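Local coordinates for protein BIFUNCTIONAL PROTEIN Proline utilization A (PutA) (Corynebacterium freiburgense, PDB 5UX5) that probably oxidises proline to glutamate in two steps, using an FAD-dependent proline dehydrogenase and an NAD-dependent aldehyde dehydrogenase joined in one chain, at residues K618-P621 and E622-R625; T632-K636 and A637-E641. All coordinates share one frame; numbering follows the deposited sequence.

Contact 1 (K618-P621 and E622-R625). With NAD (nicotinamide-adenine-dinucleotide), chain F.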
loop_
_atom_site.group_PDB
_atom_site.type_symbol
_atom_site.label_atom_id
_atom_site.label_comp_id
_atom_site.label_asym_id
_atom_site.label_seq_id
_atom_site.Cartn_x
_atom_site.Cartn_y
_atom_site.Cartn_z
ATOM N N LYS A 618 17.459 5.567 -22.162
ATOM C CA LYS A 618 17.312 4.474 -23.122
ATOM C C LYS A 618 16.307 3.471 -22.552
ATOM O O LYS A 618 16.674 2.605 -21.740
ATOM C CB LYS A 618 18.677 3.834 -23.409
ATOM C CG LYS A 618 18.701 2.871 -24.590
ATOM C CD LYS A 618 18.481 1.491 -24.084
ATOM C CE LYS A 618 17.731 0.660 -25.032
ATOM N NZ LYS A 618 17.137 -0.395 -24.190
ATOM N N PRO A 619 15.043 3.528 -22.944
ATOM C CA PRO A 619 14.028 2.690 -22.293
ATOM C C PRO A 619 13.960 1.269 -22.846
ATOM O O PRO A 619 14.350 0.969 -23.985
ATOM C CB PRO A 619 12.730 3.433 -22.592
ATOM C CG PRO A 619 13.009 4.267 -23.803
ATOM C CD PRO A 619 14.486 4.291 -24.067
ATOM N N ALA A 620 13.426 0.382 -22.010
ATOM C CA ALA A 620 13.305 -1.012 -22.422
ATOM C C ALA A 620 12.422 -1.116 -23.666
ATOM O O ALA A 620 11.392 -0.440 -23.757
ATOM C CB ALA A 620 12.735 -1.867 -21.291
ATOM N N PRO A 621 12.787 -1.948 -24.633
ATOM C CA PRO A 621 12.072 -1.929 -25.921
ATOM C C PRO A 621 10.589 -2.282 -25.834
ATOM O O PRO A 621 9.824 -1.850 -26.699
ATOM C CB PRO A 621 12.857 -2.939 -26.767
ATOM C CG PRO A 621 13.538 -3.799 -25.805
ATOM C CD PRO A 621 13.858 -2.949 -24.608
ATOM N N GLU A 622 10.141 -3.003 -24.807
ATOM C CA GLU A 622 8.718 -3.305 -24.675
ATOM C C GLU A 622 7.881 -2.070 -24.360
ATOM O O GLU A 622 6.660 -2.116 -24.526
ATOM C CB GLU A 622 8.478 -4.340 -23.565
ATOM C CG GLU A 622 9.012 -5.759 -23.793
ATOM C CD GLU A 622 10.517 -5.889 -23.538
ATOM O OE1 GLU A 622 11.140 -4.903 -23.109
ATOM O OE2 GLU A 622 11.071 -6.989 -23.729
ATOM N N VAL A 623 8.484 -0.980 -23.875
ATOM C CA VAL A 623 7.663 0.113 -23.354
ATOM C C VAL A 623 8.105 1.455 -23.916
ATOM O O VAL A 623 8.120 2.465 -23.209
ATOM C CB VAL A 623 7.660 0.130 -21.814
ATOM C CG1 VAL A 623 6.784 -0.991 -21.284
ATOM C CG2 VAL A 623 9.033 -0.028 -21.279
ATOM N N ARG A 624 8.377 1.495 -25.218
ATOM C CA ARG A 624 8.913 2.709 -25.820
ATOM C C ARG A 624 7.874 3.813 -25.864
ATOM O O ARG A 624 8.232 4.993 -25.851
ATOM C CB ARG A 624 9.435 2.413 -27.221
ATOM C CG ARG A 624 10.687 1.596 -27.239
ATOM C CD ARG A 624 11.176 1.418 -28.640
ATOM N NE ARG A 624 12.506 0.805 -28.664
ATOM C CZ ARG A 624 12.824 -0.311 -29.325
ATOM N NH1 ARG A 624 11.909 -0.958 -30.054
ATOM N NH2 ARG A 624 14.070 -0.771 -29.274
ATOM N N ARG A 625 6.592 3.470 -25.974
ATOM C CA ARG A 625 5.606 4.545 -25.967
ATOM C C ARG A 625 5.457 5.154 -24.577
ATOM O O ARG A 625 5.139 6.342 -24.464
ATOM C CB ARG A 625 4.248 4.082 -26.527
ATOM C CG ARG A 625 4.257 3.866 -28.034
ATOM C CD ARG A 625 2.909 3.491 -28.633
ATOM N NE ARG A 625 2.052 2.624 -27.823
ATOM C CZ ARG A 625 1.793 1.348 -28.101
ATOM N NH1 ARG A 625 2.325 0.788 -29.189
ATOM N NH2 ARG A 625 0.986 0.644 -27.305
HETATM P PA NAD F . 17.611 -6.386 -19.363
HETATM O O1A NAD F . 18.458 -6.565 -18.055
HETATM O O2A NAD F . 18.118 -7.374 -20.465
HETATM O O5B NAD F . 17.794 -4.930 -19.928
HETATM C C5B NAD F . 17.283 -3.783 -19.294
HETATM C C4B NAD F . 17.658 -2.534 -20.091
HETATM O O4B NAD F . 18.983 -2.571 -20.631
HETATM C C3B NAD F . 16.695 -2.285 -21.212
HETATM O O3B NAD F . 16.564 -0.934 -21.482
HETATM C C2B NAD F . 17.409 -3.026 -22.269
HETATM O O2B NAD F . 16.922 -2.824 -23.549
HETATM C C1B NAD F . 18.817 -2.582 -22.038
HETATM N N9A NAD F . 19.791 -3.443 -22.698
HETATM C C8A NAD F . 20.014 -4.787 -22.459
HETATM N N7A NAD F . 20.992 -5.239 -23.270
HETATM C C5A NAD F . 21.458 -4.193 -24.082
HETATM C C6A NAD F . 22.434 -4.065 -25.066
HETATM N N6A NAD F . 23.247 -5.176 -25.496
HETATM N N1A NAD F . 22.630 -2.871 -25.650
HETATM C C2A NAD F . 21.897 -1.780 -25.309
HETATM N N3A NAD F . 20.938 -1.864 -24.346
HETATM C C4A NAD F . 20.699 -3.038 -23.724
HETATM O O3 NAD F . 16.085 -6.594 -18.928
HETATM P PN NAD F . 14.887 -7.310 -19.729
HETATM O O1N NAD F . 15.302 -8.006 -21.008
HETATM O O2N NAD F . 13.961 -6.231 -20.209
HETATM O O5D NAD F . 14.217 -8.326 -18.675
HETATM C C5D NAD F . 15.043 -9.347 -18.134
HETATM C C4D NAD F . 14.749 -9.793 -16.699
HETATM O O4D NAD F . 14.907 -8.808 -15.705
HETATM C C3D NAD F . 13.394 -10.336 -16.406
HETATM O O3D NAD F . 13.085 -11.512 -17.059
HETATM C C2D NAD F . 13.595 -10.587 -14.964
HETATM O O2D NAD F . 14.011 -11.894 -14.779
HETATM C C1D NAD F . 14.604 -9.544 -14.539
#
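Ala620 and Val623 close a type I beta turn, Ala620-Pro621-Glu622-Val623, at the point where strand 614-618 of the Rossmann-like, NAD-binding part of the aldehyde dehydrogenase hands over to helix 624-636. One backbone hydrogen bond shuts it: Val623 N donates a hydrogen bond to Ala620 O at 3.0 Å and an angle of 170°, a nearly straight bond. Val623 is also the N-cap residue, so the turn runs directly into the helix.

Apolar packing follows the same fold-back. Val623 CG2 comes within 4.1 Å of Ala620 CB, on the buried side of the loop. On another flank the extended Arg624 chain returns over Pro621 and lays one face of its guanidinium against Pro621 CB, off-centre toward the rim, with NH2 3.5 Å from that carbon. Trp493 adds a cation-pi contact to this arginine.

Within this loop the hydrogen bond to the cofactor comes from Lys618, as in other aldehyde dehydrogenases, where a lysine at the end of this strand meets the adenosine ribose. With CG anti to the backbone N (chi1 -169°) and bends at chi2 and chi3, its chain curls so that NZ reaches NAD O3B at 2.8 Å. A second bond steadies the ammonium from within the loop: Lys618 NZ donates to Pro619 O at 3.1 Å, approaching from above the carbonyl plane.

Contact 2 (T632-K636 and A637-E641)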
loop_
_atom_site.group_PDB
_atom_site.type_symbol
_atom_site.label_atom_id
_atom_site.label_comp_id
_atom_site.label_asym_id
_atom_site.label_seq_id
_atom_site.Cartn_x
_atom_site.Cartn_y
_atom_site.Cartn_z
ATOM N N THR A 632 6.965 13.973 -22.828
ATOM C CA THR A 632 6.260 15.215 -23.142
ATOM C C THR A 632 6.098 16.091 -21.900
ATOM O O THR A 632 6.044 17.318 -22.025
ATOM C CB THR A 632 4.885 14.946 -23.803
ATOM O OG1 THR A 632 3.981 14.309 -22.890
ATOM C CG2 THR A 632 5.018 14.069 -25.001
ATOM N N ALA A 633 6.059 15.489 -20.698
ATOM C CA ALA A 633 5.996 16.286 -19.476
ATOM C C ALA A 633 7.311 17.022 -19.223
ATOM O O ALA A 633 7.311 18.214 -18.904
ATOM C CB ALA A 633 5.655 15.399 -18.286
ATOM N N LEU A 634 8.447 16.321 -19.363
ATOM C CA LEU A 634 9.744 16.965 -19.187
ATOM C C LEU A 634 9.874 18.138 -20.138
ATOM O O LEU A 634 10.411 19.197 -19.777
ATOM C CB LEU A 634 10.883 15.966 -19.423
ATOM C CG LEU A 634 10.886 14.699 -18.570
ATOM C CD1 LEU A 634 12.224 13.968 -18.530
ATOM C CD2 LEU A 634 10.490 15.109 -17.191
ATOM N N ARG A 635 9.384 17.963 -21.366
ATOM C CA ARG A 635 9.488 19.030 -22.352
ATOM C C ARG A 635 8.592 20.202 -21.972
ATOM O O ARG A 635 9.039 21.356 -21.968
ATOM C CB ARG A 635 9.184 18.486 -23.744
ATOM C CG ARG A 635 10.120 17.349 -24.159
ATOM C CD ARG A 635 11.478 17.917 -24.467
ATOM N NE ARG A 635 12.421 16.953 -25.027
ATOM C CZ ARG A 635 13.561 16.586 -24.453
ATOM N NH1 ARG A 635 13.914 17.080 -23.282
ATOM N NH2 ARG A 635 14.357 15.731 -25.055
ATOM N N LYS A 636 7.346 19.928 -21.579
ATOM C CA LYS A 636 6.494 21.019 -21.109
ATOM C C LYS A 636 7.140 21.745 -19.943
ATOM O O LYS A 636 6.992 22.967 -19.821
ATOM C CB LYS A 636 5.099 20.513 -20.726
ATOM C CG LYS A 636 4.030 20.831 -21.773
ATOM C CD LYS A 636 2.782 19.925 -21.672
ATOM C CE LYS A 636 2.265 19.469 -23.069
ATOM N NZ LYS A 636 2.396 20.508 -24.165
ATOM N N ALA A 637 7.912 21.024 -19.121
ATOM C CA ALA A 637 8.529 21.597 -17.930
ATOM C C ALA A 637 9.733 22.476 -18.226
ATOM O O ALA A 637 10.196 23.176 -17.322
ATOM C CB ALA A 637 8.956 20.490 -16.968
ATOM N N GLY A 638 10.241 22.467 -19.454
ATOM C CA GLY A 638 11.435 23.206 -19.792
ATOM C C GLY A 638 12.680 22.359 -19.889
ATOM O O GLY A 638 13.759 22.906 -20.141
ATOM N N ILE A 639 12.568 21.046 -19.702
ATOM C CA ILE A 639 13.720 20.157 -19.791
ATOM C C ILE A 639 13.832 19.739 -21.251
ATOM O O ILE A 639 13.196 18.786 -21.695
ATOM C CB ILE A 639 13.577 18.962 -18.868
ATOM C CG1 ILE A 639 13.381 19.444 -17.423
ATOM C CG2 ILE A 639 14.781 18.064 -19.039
ATOM C CD1 ILE A 639 12.888 18.377 -16.471
ATOM N N GLY A 640 14.643 20.474 -22.010
ATOM C CA GLY A 640 14.715 20.323 -23.452
ATOM C C GLY A 640 15.795 19.352 -23.909
ATOM O O GLY A 640 16.424 18.644 -23.118
ATOM N N GLU A 641 16.031 19.347 -25.227
ATOM C CA GLU A 641 16.983 18.395 -25.792
ATOM C C GLU A 641 18.433 18.700 -25.445
ATOM O O GLU A 641 19.285 17.837 -25.664
ATOM C CB GLU A 641 16.834 18.318 -27.306
ATOM C CG GLU A 641 15.533 17.697 -27.762
ATOM C CD GLU A 641 15.466 17.546 -29.264
ATOM O OE1 GLU A 641 16.326 18.143 -29.954
ATOM O OE2 GLU A 641 14.557 16.836 -29.754
#
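The contact of Leu634 and Arg635 with Gly638 and Ile639 is a local helix C-cap, a Schellman motif, placed where helix 624-636 ends and the chain turns toward strand 644-646. It is defined by two bonds that reach back to carbonyls of the last helical turn: Ile639 N to Leu634 O at 2.8 Å, and Gly638 N to Arg635 O at 3.0 Å. Gly638 makes the reversal with a positive phi of 102°, where a side chain would press on the preceding carbonyl oxygen. Just before it, Ala637 N still keeps a regular helical bond to Ala633 O at 2.9 Å.

The apolar contact that commonly accompanies this motif joins the same pair as the bond that spans five residues. Leu634 and Ile639 cross at a slant, CB to CB 4.1 Å, and Leu634 CD2 also lies 4.1 Å from Ile639 CD1. Both sit against helices 599-611 and 517-533, so the cap is anchored on its buried side.

Arg635 works on the other side. A bend at chi2 (-73°) turns its chain along the departing loop, and one guanidinium face lies over the Gly640-Glu641 peptide. NH1 points to Ile639 O in a hydrogen bond whose modelled length is doubtfully short, while NH2 donates to Val644 O and passes 3.5 Å from Glu641 CG.

Overall arrangement
Read from the N terminus, the chain leaves strand 614-618, makes the tight turn of contact 1 into helix 624-636, runs along that helix and reverses at contact 2 before entering strand 644-646, which lies parallel to 614-618. The two contacts therefore stand in series at opposite ends of one helix, neither nesting nor crossing, and together they bound the helical part of a beta-alpha-beta unit in the aldehyde dehydrogenase part of the chain. Their centres are 18 Å apart, and no atom of one touches the other. Contact 1 ties the helix start to the NAD pocket; contact 2 ties its end to helices 517-533 and 599-611.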